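Local coordinates for oxidase/hydroxylase (Streptomyces hygroscopicus subsp. hygroscopicus, PDB 4XCB), which probably acts as a metal- and 2-oxoglutarate-dependent oxygenase in antibiotic biosynthesis, binding hygromycin B beside its metal centre, at residues Y138-P151 / F194-A206. Numbering follows the deposited sequence.
Sequences YVKALVYLSDIQSP and FVRSGDVLLLNEA. With AKG (2-oxoglutaric acid), chain F; HY0 (hygromycin b variant), chain G.
The Tyr144 ring packs against Val195 in the buried middle of the contact, beyond the ladder joining 139-144 to 200-204. Val195 CG2 sits 3.7 Å from the Tyr144 ring centroid, a CH-pi contact over one face, while Leu201 CB packs at the ring edge. With CG beside its backbone N (chi1 -73°), Tyr144 sends OH to 2-oxoglutarate O3, a 2.6 Å hydrogen bond. A leucine here would probably leave that carboxylate oxygen without its phenol donor and Val195 without a flat partner. Regular pairing is evident from Leu142 N to Leu201 O, 2.8 Å and nearly straight at 174°. At the ligand end, Glu205 OE2, of an Fe(2+)-binding residue, crosses against aliphatic Lys140 (3.4 Å from CD); their salt bridge is long, but a water links the charged ends. Lys140, like Tyr144 in the 2-oxoglutarate pocket, hydrogen-bonds Tyr92 OH and hygromycin O32 through NZ.

The solvent side is polar and looser: Asp147, Arg196 and Phe194 are exposed. Arg196 NH1 salt-bridges Asp147 OD1 at 3.1 Å from above the carboxylate plane, and the Gln149 amide stacks on the guanidinium, planes 10° apart. Asp147 OD2 firmly takes Ser197 N at 2.8 Å.

In this double-stranded beta-helix, strand 139-144 lies between 200-204 and 220-229; helix 72-82 packs against Val139 and Leu202, helix 29-40 against Leu145 and Ser197.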
ATOM      1  N   TYR A 138     -10.068 -13.932  -0.517  1.00 10.81           N
ATOM      2  CA  TYR A 138     -10.556 -15.128  -1.182  1.00 12.03           C
ATOM      3  C   TYR A 138      -9.438 -16.138  -1.186  1.00 10.54           C
ATOM      4  O   TYR A 138      -8.447 -15.947  -1.888  1.00 10.05           O
ATOM      5  CB  TYR A 138     -11.017 -14.826  -2.615  1.00 11.85           C
ATOM      6  CG  TYR A 138     -12.031 -15.801  -3.171  1.00 14.92           C
ATOM      7  CD1 TYR A 138     -13.253 -15.353  -3.645  1.00 17.49           C
ATOM      8  CD2 TYR A 138     -11.778 -17.160  -3.202  1.00 11.29           C
ATOM      9  CE1 TYR A 138     -14.192 -16.232  -4.147  1.00 16.22           C
ATOM     10  CE2 TYR A 138     -12.704 -18.050  -3.710  1.00 15.11           C
ATOM     11  CZ  TYR A 138     -13.909 -17.583  -4.180  1.00 17.75           C
ATOM     12  OH  TYR A 138     -14.859 -18.455  -4.685  1.00 19.66           O
ATOM     13  N   VAL A 139      -9.574 -17.180  -0.373  1.00  9.29           N
ATOM     14  CA  VAL A 139      -8.578 -18.240  -0.334  1.00  9.56           C
ATOM     15  C   VAL A 139      -9.240 -19.603  -0.524  1.00 10.69           C
ATOM     16  O   VAL A 139     -10.447 -19.798  -0.241  1.00 12.27           O
ATOM     17  CB  VAL A 139      -7.772 -18.218   0.979  1.00 15.23           C
ATOM     18  CG1 VAL A 139      -7.085 -16.845   1.163  1.00 12.48           C
ATOM     19  CG2 VAL A 139      -8.668 -18.513   2.143  1.00 15.22           C
ATOM     20  N   LYS A 140      -8.455 -20.543  -1.034  1.00 10.28           N
ATOM     21  CA  LYS A 140      -8.905 -21.897  -1.250  1.00 11.65           C
ATOM     22  C   LYS A 140      -8.054 -22.873  -0.491  1.00 14.08           C
ATOM     23  O   LYS A 140      -6.837 -22.707  -0.395  1.00 13.34           O
ATOM     24  CB  LYS A 140      -8.870 -22.259  -2.728  1.00 14.92           C
ATOM     25  CG  LYS A 140     -10.012 -21.736  -3.523  1.00 17.96           C
ATOM     26  CD  LYS A 140     -10.004 -22.378  -4.892  1.00 20.85           C
ATOM     27  CE  LYS A 140     -11.034 -21.729  -5.779  1.00 17.67           C
ATOM     28  NZ  LYS A 140     -10.783 -22.069  -7.214  1.00 15.24           N
ATOM     29  N   ALA A 141      -8.693 -23.906   0.035  1.00 13.40           N
ATOM     30  CA  ALA A 141      -7.971 -25.074   0.501  1.00 12.46           C
ATOM     31  C   ALA A 141      -8.177 -26.176  -0.517  1.00 13.17           C
ATOM     32  O   ALA A 141      -9.292 -26.657  -0.712  1.00 14.31           O
ATOM     33  CB  ALA A 141      -8.452 -25.507   1.881  1.00 16.26           C
ATOM     34  N   LEU A 142      -7.103 -26.555  -1.192  1.00 12.50           N
ATOM     35  CA  LEU A 142      -7.133 -27.678  -2.106  1.00 11.91           C
ATOM     36  C   LEU A 142      -6.672 -28.927  -1.368  1.00 14.56           C
ATOM     37  O   LEU A 142      -5.529 -29.005  -0.915  1.00 15.84           O
ATOM     38  CB  LEU A 142      -6.232 -27.429  -3.325  1.00 12.90           C
ATOM     39  CG  LEU A 142      -6.382 -26.124  -4.101  1.00 14.37           C
ATOM     40  CD1 LEU A 142      -5.335 -26.034  -5.186  1.00 16.63           C
ATOM     41  CD2 LEU A 142      -7.734 -26.030  -4.731  1.00 18.52           C
ATOM     42  N   VAL A 143      -7.573 -29.892  -1.248  1.00 15.08           N
ATOM     43  CA  VAL A 143      -7.261 -31.174  -0.651  1.00 13.83           C
ATOM     44  C   VAL A 143      -7.003 -32.193  -1.761  1.00 13.54           C
ATOM     45  O   VAL A 143      -7.928 -32.657  -2.446  1.00 14.36           O
ATOM     46  CB  VAL A 143      -8.409 -31.669   0.260  1.00 12.85           C
ATOM     47  CG1 VAL A 143      -7.998 -32.991   0.918  1.00 12.77           C
ATOM     48  CG2 VAL A 143      -8.784 -30.600   1.293  1.00 15.28           C
ATOM     49  N   TYR A 144      -5.739 -32.546  -1.951  1.00 13.63           N
ATOM     50  CA  TYR A 144      -5.410 -33.478  -3.017  1.00 14.78           C
ATOM     51  C   TYR A 144      -5.661 -34.907  -2.582  1.00 13.30           C
ATOM     52  O   TYR A 144      -5.343 -35.292  -1.454  1.00 14.71           O
ATOM     53  CB  TYR A 144      -3.959 -33.297  -3.462  1.00 12.31           C
ATOM     54  CG  TYR A 144      -3.742 -32.033  -4.253  1.00 16.05           C
ATOM     55  CD1 TYR A 144      -3.335 -30.860  -3.622  1.00 14.71           C
ATOM     56  CD2 TYR A 144      -3.983 -32.000  -5.627  1.00 17.47           C
ATOM     57  CE1 TYR A 144      -3.147 -29.692  -4.343  1.00 16.13           C
ATOM     58  CE2 TYR A 144      -3.802 -30.825  -6.357  1.00 17.99           C
ATOM     59  CZ  TYR A 144      -3.384 -29.682  -5.709  1.00 18.85           C
ATOM     60  OH  TYR A 144      -3.193 -28.519  -6.434  1.00 17.17           O
ATOM     61  N   LEU A 145      -6.244 -35.686  -3.480  1.00 14.77           N
ATOM     62  CA  LEU A 145      -6.620 -37.056  -3.173  1.00 13.07           C
ATOM     63  C   LEU A 145      -5.898 -38.011  -4.101  1.00 15.24           C
ATOM     64  O   LEU A 145      -6.290 -39.169  -4.234  1.00 17.38           O
ATOM     65  CB  LEU A 145      -8.134 -37.248  -3.302  1.00 15.36           C
ATOM     66  CG  LEU A 145      -9.027 -36.395  -2.399  1.00 14.11           C
ATOM     67  CD1 LEU A 145     -10.508 -36.696  -2.649  1.00 16.32           C
ATOM     68  CD2 LEU A 145      -8.658 -36.596  -0.941  1.00 15.23           C
ATOM     69  N   SER A 146      -4.853 -37.513  -4.763  1.00 16.96           N
ATOM     70  CA  SER A 146      -3.951 -38.373  -5.524  1.00 16.67           C
ATOM     71  C   SER A 146      -2.560 -37.755  -5.519  1.00 18.54           C
ATOM     72  O   SER A 146      -2.401 -36.581  -5.196  1.00 17.20           O
ATOM     73  CB  SER A 146      -4.453 -38.582  -6.954  1.00 17.08           C
ATOM     74  OG  SER A 146      -4.514 -37.371  -7.688  1.00 19.78           O
ATOM     75  N   ASP A 147      -1.558 -38.559  -5.858  1.00 17.56           N
ATOM     76  CA  ASP A 147      -0.182 -38.092  -5.909  1.00 15.47           C
ATOM     77  C   ASP A 147       0.082 -37.399  -7.230  1.00 15.19           C
ATOM     78  O   ASP A 147      -0.295 -37.900  -8.292  1.00 17.66           O
ATOM     79  CB  ASP A 147       0.803 -39.245  -5.750  1.00 15.41           C
ATOM     80  CG  ASP A 147       0.799 -39.844  -4.362  1.00 21.99           C
ATOM     81  OD1 ASP A 147       1.442 -40.903  -4.194  1.00 26.54           O
ATOM     82  OD2 ASP A 147       0.175 -39.280  -3.441  1.00 23.30           O
ATOM     83  N   ILE A 148       0.739 -36.248  -7.156  1.00 17.99           N
ATOM     84  CA  ILE A 148       1.108 -35.490  -8.336  1.00 18.35           C
ATOM     85  C   ILE A 148       2.592 -35.147  -8.178  1.00 17.34           C
ATOM     86  O   ILE A 148       2.963 -34.210  -7.468  1.00 16.57           O
ATOM     87  CB  ILE A 148       0.226 -34.221  -8.496  1.00 12.86           C
ATOM     88  CG1 ILE A 148      -1.260 -34.596  -8.485  1.00 15.57           C
ATOM     89  CG2 ILE A 148       0.587 -33.502  -9.782  1.00 20.19           C
ATOM     90  CD1 ILE A 148      -2.205 -33.400  -8.442  1.00 19.72           C
ATOM     91  N   GLN A 149       3.456 -35.938  -8.811  1.00 18.73           N
ATOM     92  CA  GLN A 149       4.880 -35.861  -8.499  1.00 21.76           C
ATOM     93  C   GLN A 149       5.755 -35.480  -9.695  1.00 19.33           C
ATOM     94  O   GLN A 149       6.978 -35.447  -9.594  1.00 21.55           O
ATOM     95  CB  GLN A 149       5.349 -37.197  -7.917  1.00 21.95           C
ATOM     96  CG  GLN A 149       4.836 -37.460  -6.506  1.00 19.71           C
ATOM     97  CD  GLN A 149       5.427 -36.510  -5.480  1.00 23.47           C
ATOM     98  OE1 GLN A 149       6.618 -36.568  -5.182  1.00 25.97           O
ATOM     99  NE2 GLN A 149       4.592 -35.628  -4.936  1.00 21.53           N
ATOM    100  N   SER A 150       5.123 -35.195 -10.824  1.00 22.02           N
ATOM    101  CA  SER A 150       5.855 -34.744 -11.997  1.00 21.69           C
ATOM    102  C   SER A 150       4.997 -33.773 -12.778  1.00 22.62           C
ATOM    103  O   SER A 150       3.790 -33.733 -12.586  1.00 20.13           O
ATOM    104  CB  SER A 150       6.245 -35.928 -12.880  1.00 24.68           C
ATOM    105  OG  SER A 150       5.097 -36.482 -13.491  1.00 25.91           O
ATOM    106  N   PRO A 151       5.615 -32.977 -13.658  1.00 20.72           N
ATOM    107  CA  PRO A 151       4.811 -32.150 -14.558  1.00 20.37           C
ATOM    108  C   PRO A 151       3.761 -32.947 -15.330  1.00 20.22           C
ATOM    109  O   PRO A 151       2.631 -32.500 -15.467  1.00 18.23           O
ATOM    110  CB  PRO A 151       5.860 -31.561 -15.498  1.00 18.91           C
ATOM    111  CG  PRO A 151       7.054 -31.428 -14.633  1.00 21.71           C
ATOM    112  CD  PRO A 151       7.049 -32.646 -13.749  1.00 23.64           C
ATOM    113  N   PHE A 194       4.664 -30.000  -6.401  1.00 15.11           N
ATOM    114  CA  PHE A 194       4.323 -31.412  -6.342  1.00 16.04           C
ATOM    115  C   PHE A 194       3.697 -31.738  -5.002  1.00 17.91           C
ATOM    116  O   PHE A 194       4.058 -31.158  -3.983  1.00 19.31           O
ATOM    117  CB  PHE A 194       5.570 -32.253  -6.608  1.00 14.93           C
ATOM    118  CG  PHE A 194       6.258 -31.876  -7.878  1.00 19.07           C
ATOM    119  CD1 PHE A 194       5.554 -31.863  -9.071  1.00 17.72           C
ATOM    120  CD2 PHE A 194       7.577 -31.474  -7.878  1.00 18.61           C
ATOM    121  CE1 PHE A 194       6.159 -31.495 -10.252  1.00 20.63           C
ATOM    122  CE2 PHE A 194       8.201 -31.102  -9.062  1.00 21.38           C
ATOM    123  CZ  PHE A 194       7.490 -31.110 -10.250  1.00 21.48           C
ATOM    124  N   VAL A 195       2.710 -32.628  -5.007  1.00 18.86           N
ATOM    125  CA  VAL A 195       1.980 -32.930  -3.781  1.00 17.36           C
ATOM    126  C   VAL A 195       1.721 -34.416  -3.630  1.00 19.59           C
ATOM    127  O   VAL A 195       1.776 -35.167  -4.604  1.00 17.91           O
ATOM    128  CB  VAL A 195       0.608 -32.184  -3.726  1.00 18.23           C
ATOM    129  CG1 VAL A 195       0.813 -30.683  -3.552  1.00 17.80           C
ATOM    130  CG2 VAL A 195      -0.215 -32.476  -4.966  1.00 18.80           C
ATOM    131  N   ARG A 196       1.422 -34.827  -2.401  1.00 17.43           N
ATOM    132  CA  ARG A 196       1.017 -36.198  -2.110  1.00 18.50           C
ATOM    133  C   ARG A 196      -0.439 -36.219  -1.697  1.00 17.59           C
ATOM    134  O   ARG A 196      -0.971 -35.199  -1.249  1.00 18.29           O
ATOM    135  CB  ARG A 196       1.890 -36.803  -1.010  1.00 19.02           C
ATOM    136  CG  ARG A 196       3.328 -36.998  -1.440  1.00 21.72           C
ATOM    137  CD  ARG A 196       3.469 -38.142  -2.433  1.00 25.88           C
ATOM    138  NE  ARG A 196       4.871 -38.534  -2.551  1.00 31.89           N
ATOM    139  CZ  ARG A 196       5.316 -39.588  -3.231  1.00 31.10           C
ATOM    140  NH1 ARG A 196       4.470 -40.384  -3.873  1.00 31.18           N
ATOM    141  NH2 ARG A 196       6.620 -39.844  -3.266  1.00 39.34           N
ATOM    142  N   SER A 197      -1.086 -37.364  -1.892  1.00 17.34           N
ATOM    143  CA  SER A 197      -2.459 -37.569  -1.460  1.00 17.79           C
ATOM    144  C   SER A 197      -2.564 -37.265   0.035  1.00 18.51           C
ATOM    145  O   SER A 197      -1.784 -37.787   0.833  1.00 21.83           O
ATOM    146  CB  SER A 197      -2.896 -39.008  -1.787  1.00 18.28           C
ATOM    147  OG  SER A 197      -4.223 -39.245  -1.372  1.00 31.51           O
ATOM    148  N   GLY A 198      -3.499 -36.391   0.409  1.00 18.10           N
ATOM    149  CA  GLY A 198      -3.655 -36.007   1.803  1.00 18.01           C
ATOM    150  C   GLY A 198      -3.039 -34.666   2.161  1.00 16.27           C
ATOM    151  O   GLY A 198      -3.266 -34.135   3.259  1.00 15.47           O
ATOM    152  N   ASP A 199      -2.248 -34.119   1.245  1.00 15.35           N
ATOM    153  CA  ASP A 199      -1.710 -32.771   1.401  1.00 15.24           C
ATOM    154  C   ASP A 199      -2.788 -31.721   1.161  1.00 16.63           C
ATOM    155  O   ASP A 199      -3.726 -31.947   0.395  1.00 15.05           O
ATOM    156  CB  ASP A 199      -0.570 -32.500   0.416  1.00 14.27           C
ATOM    157  CG  ASP A 199       0.672 -33.330   0.676  1.00 19.45           C
ATOM    158  OD1 ASP A 199       0.781 -33.980   1.742  1.00 20.26           O
ATOM    159  OD2 ASP A 199       1.570 -33.295  -0.201  1.00 21.70           O
ATOM    160  N   VAL A 200      -2.616 -30.562   1.784  1.00 12.93           N
ATOM    161  CA  VAL A 200      -3.476 -29.403   1.545  1.00 12.16           C
ATOM    162  C   VAL A 200      -2.636 -28.292   0.907  1.00 12.69           C
ATOM    163  O   VAL A 200      -1.573 -27.960   1.417  1.00 15.48           O
ATOM    164  CB  VAL A 200      -4.093 -28.893   2.847  1.00 14.46           C
ATOM    165  CG1 VAL A 200      -4.835 -27.586   2.615  1.00 13.31           C
ATOM    166  CG2 VAL A 200      -5.050 -29.944   3.432  1.00 14.51           C
ATOM    167  N   LEU A 201      -3.114 -27.728  -0.200  1.00 11.36           N
ATOM    168  CA  LEU A 201      -2.522 -26.506  -0.732  1.00 13.96           C
ATOM    169  C   LEU A 201      -3.473 -25.350  -0.382  1.00 10.76           C
ATOM    170  O   LEU A 201      -4.613 -25.293  -0.857  1.00 13.57           O
ATOM    171  CB  LEU A 201      -2.268 -26.625  -2.249  1.00 14.27           C
ATOM    172  CG  LEU A 201      -1.319 -25.640  -2.955  1.00 13.75           C
ATOM    173  CD1 LEU A 201      -0.928 -26.189  -4.318  1.00 14.44           C
ATOM    174  CD2 LEU A 201      -1.967 -24.246  -3.120  1.00 14.01           C
ATOM    175  N   LEU A 202      -2.989 -24.463   0.485  1.00 12.13           N
ATOM    176  CA  LEU A 202      -3.701 -23.248   0.883  1.00 11.04           C
ATOM    177  C   LEU A 202      -3.313 -22.162  -0.116  1.00 10.73           C
ATOM    178  O   LEU A 202      -2.132 -21.877  -0.269  1.00 12.28           O
ATOM    179  CB  LEU A 202      -3.309 -22.845   2.301  1.00 12.96           C
ATOM    180  CG  LEU A 202      -4.025 -21.685   2.991  1.00 11.08           C
ATOM    181  CD1 LEU A 202      -5.420 -22.115   3.392  1.00 16.60           C
ATOM    182  CD2 LEU A 202      -3.257 -21.240   4.219  1.00 20.61           C
ATOM    183  N   LEU A 203      -4.299 -21.542  -0.764  1.00 11.26           N
ATOM    184  CA  LEU A 203      -4.027 -20.718  -1.944  1.00 11.00           C
ATOM    185  C   LEU A 203      -4.677 -19.336  -1.863  1.00 10.98           C
ATOM    186  O   LEU A 203      -5.883 -19.220  -1.692  1.00 12.09           O
ATOM    187  CB  LEU A 203      -4.528 -21.445  -3.191  1.00 12.57           C
ATOM    188  CG  LEU A 203      -4.446 -20.743  -4.543  1.00 14.33           C
ATOM    189  CD1 LEU A 203      -2.990 -20.455  -4.883  1.00 11.37           C
ATOM    190  CD2 LEU A 203      -5.071 -21.628  -5.611  1.00 17.31           C
ATOM    191  N   ASN A 204      -3.867 -18.296  -1.988  1.00 11.00           N
ATOM    192  CA  ASN A 204      -4.352 -16.932  -2.220  1.00 11.50           C
ATOM    193  C   ASN A 204      -4.835 -16.825  -3.658  1.00 11.99           C
ATOM    194  O   ASN A 204      -4.035 -16.968  -4.581  1.00 11.83           O
ATOM    195  CB  ASN A 204      -3.217 -15.929  -1.962  1.00 10.97           C
ATOM    196  CG  ASN A 204      -3.684 -14.473  -2.007  1.00 10.42           C
ATOM    197  OD1 ASN A 204      -4.713 -14.160  -2.589  1.00 11.75           O
ATOM    198  ND2 ASN A 204      -2.904 -13.576  -1.394  1.00 11.66           N
ATOM    199  N   GLU A 205      -6.116 -16.567  -3.879  1.00 11.48           N
ATOM    200  CA  GLU A 205      -6.630 -16.606  -5.247  1.00 11.54           C
ATOM    201  C   GLU A 205      -6.105 -15.446  -6.094  1.00 12.52           C
ATOM    202  O   GLU A 205      -6.312 -15.411  -7.305  1.00 13.18           O
ATOM    203  CB  GLU A 205      -8.162 -16.642  -5.242  1.00 12.37           C
ATOM    204  CG  GLU A 205      -8.699 -18.062  -4.983  1.00 14.85           C
ATOM    205  CD  GLU A 205      -8.371 -19.024  -6.117  1.00 19.82           C
ATOM    206  OE1 GLU A 205      -8.727 -18.734  -7.277  1.00 25.47           O
ATOM    207  OE2 GLU A 205      -7.750 -20.073  -5.847  1.00 19.63           O
ATOM    208  N   ALA A 206      -5.373 -14.536  -5.470  1.00 11.62           N
ATOM    209  CA  ALA A 206      -4.670 -13.496  -6.226  1.00 11.79           C
ATOM    210  C   ALA A 206      -3.516 -14.072  -7.056  1.00 13.39           C
ATOM    211  O   ALA A 206      -3.098 -13.453  -8.040  1.00 11.40           O
ATOM    212  CB  ALA A 206      -4.159 -12.419  -5.284  1.00 12.89           C
TER
HETATM  213  C1  AKG F 302      -8.849 -24.343  -9.506  1.00 19.85           C
HETATM  214  O1  AKG F 302      -9.139 -23.111  -9.627  1.00 19.42           O
HETATM  215  O2  AKG F 302      -9.764 -25.216  -9.402  1.00 19.76           O
HETATM  216  C2  AKG F 302      -7.407 -24.770  -9.480  1.00 19.31           C
HETATM  217  O5  AKG F 302      -6.564 -23.892  -9.464  1.00 17.46           O
HETATM  218  C3  AKG F 302      -7.049 -26.247  -9.519  1.00 17.11           C
HETATM  219  C4  AKG F 302      -5.669 -26.551  -8.987  1.00 18.53           C
HETATM  220  C5  AKG F 302      -5.292 -27.986  -9.321  1.00 17.82           C
HETATM  221  O3  AKG F 302      -4.234 -28.485  -8.847  1.00 19.47           O
HETATM  222  O4  AKG F 302      -6.045 -28.667 -10.069  1.00 19.23           O
HETATM  223  C1  HY0 G 303     -13.793 -17.359 -16.200  1.00 19.29           C
HETATM  224  C2  HY0 G 303     -14.054 -16.825 -17.591  1.00 21.21           C
HETATM  225  C3  HY0 G 303     -15.271 -17.519 -18.186  1.00 21.90           C
HETATM  226  C4  HY0 G 303     -15.047 -19.030 -18.239  1.00 24.65           C
HETATM  227  C5  HY0 G 303     -14.668 -19.589 -16.865  1.00 22.12           C
HETATM  228  C6  HY0 G 303     -13.531 -18.845 -16.235  1.00 19.44           C
HETATM  229  N7  HY0 G 303     -14.295 -15.436 -17.497  1.00 19.55           N
HETATM  230  O8  HY0 G 303     -12.641 -16.717 -15.705  1.00 19.05           O
HETATM  231  N9  HY0 G 303     -16.246 -19.652 -18.687  1.00 27.73           N
HETATM  232  C10 HY0 G 303     -16.317 -19.537 -20.140  1.00 29.89           C
HETATM  233  O11 HY0 G 303     -14.273 -20.933 -17.035  1.00 19.22           O
HETATM  234  C12 HY0 G 303     -11.915 -19.813 -13.018  1.00 16.20           C
HETATM  235  C13 HY0 G 303     -12.057 -19.635 -14.506  1.00 17.41           C
HETATM  236  O14 HY0 G 303     -11.662 -20.759 -15.252  1.00 17.64           O
HETATM  237  C15 HY0 G 303     -10.319 -21.068 -15.002  1.00 16.56           C
HETATM  238  C16 HY0 G 303     -10.262 -21.688 -13.641  1.00 15.64           C
HETATM  239  C17 HY0 G 303     -10.738 -20.587 -12.607  1.00 14.52           C
HETATM  240  O18 HY0 G 303     -13.400 -19.323 -14.865  1.00 16.53           O
HETATM  241  C19 HY0 G 303      -9.837 -22.055 -16.062  1.00 17.62           C
HETATM  242  O20 HY0 G 303      -9.726 -21.358 -17.306  1.00 20.18           O
HETATM  243  O21 HY0 G 303     -11.092 -22.786 -13.569  1.00 15.57           O
HETATM  244  O22 HY0 G 303     -11.017 -21.208 -11.424  1.00 17.34           O
HETATM  245  C23 HY0 G 303     -12.361 -20.824 -11.074  1.00 14.62           C
HETATM  246  C24 HY0 G 303     -13.025 -21.960 -10.371  1.00 16.71           C
HETATM  247  C25 HY0 G 303     -14.306 -21.488  -9.700  1.00 16.13           C
HETATM  248  C26 HY0 G 303     -14.050 -20.285  -8.816  1.00 14.77           C
HETATM  249  C27 HY0 G 303     -13.440 -19.211  -9.651  1.00 12.89           C
HETATM  250  O28 HY0 G 303     -12.251 -19.713 -10.216  1.00 13.64           O
HETATM  251  O29 HY0 G 303     -13.066 -20.452 -12.335  1.00 15.82           O
HETATM  252  O30 HY0 G 303     -13.391 -22.998 -11.286  1.00 19.62           O
HETATM  253  O31 HY0 G 303     -14.857 -22.566  -8.979  1.00 16.64           O
HETATM  254  O32 HY0 G 303     -13.181 -20.604  -7.725  1.00 15.96           O
HETATM  255  C33 HY0 G 303     -13.089 -17.983  -8.792  1.00 13.90           C
HETATM  256  C34 HY0 G 303     -12.973 -16.766  -9.674  1.00 14.76           C
HETATM  257  O35 HY0 G 303     -14.241 -16.300 -10.087  1.00 16.38           O
HETATM  258  N36 HY0 G 303     -11.827 -18.201  -8.190  1.00 15.23           N
HETATM  259  O   HOH W   1      -7.365 -13.085  -1.942  1.00 13.08           O
HETATM  260  O   HOH W   2      -8.768 -20.480  -9.042  1.00 16.74           O
HETATM  261  O   HOH W   3      -7.776 -22.411  -7.296  1.00 17.54           O
HETATM  262  O   HOH W   4       5.336 -33.687  -2.842  1.00 28.95           O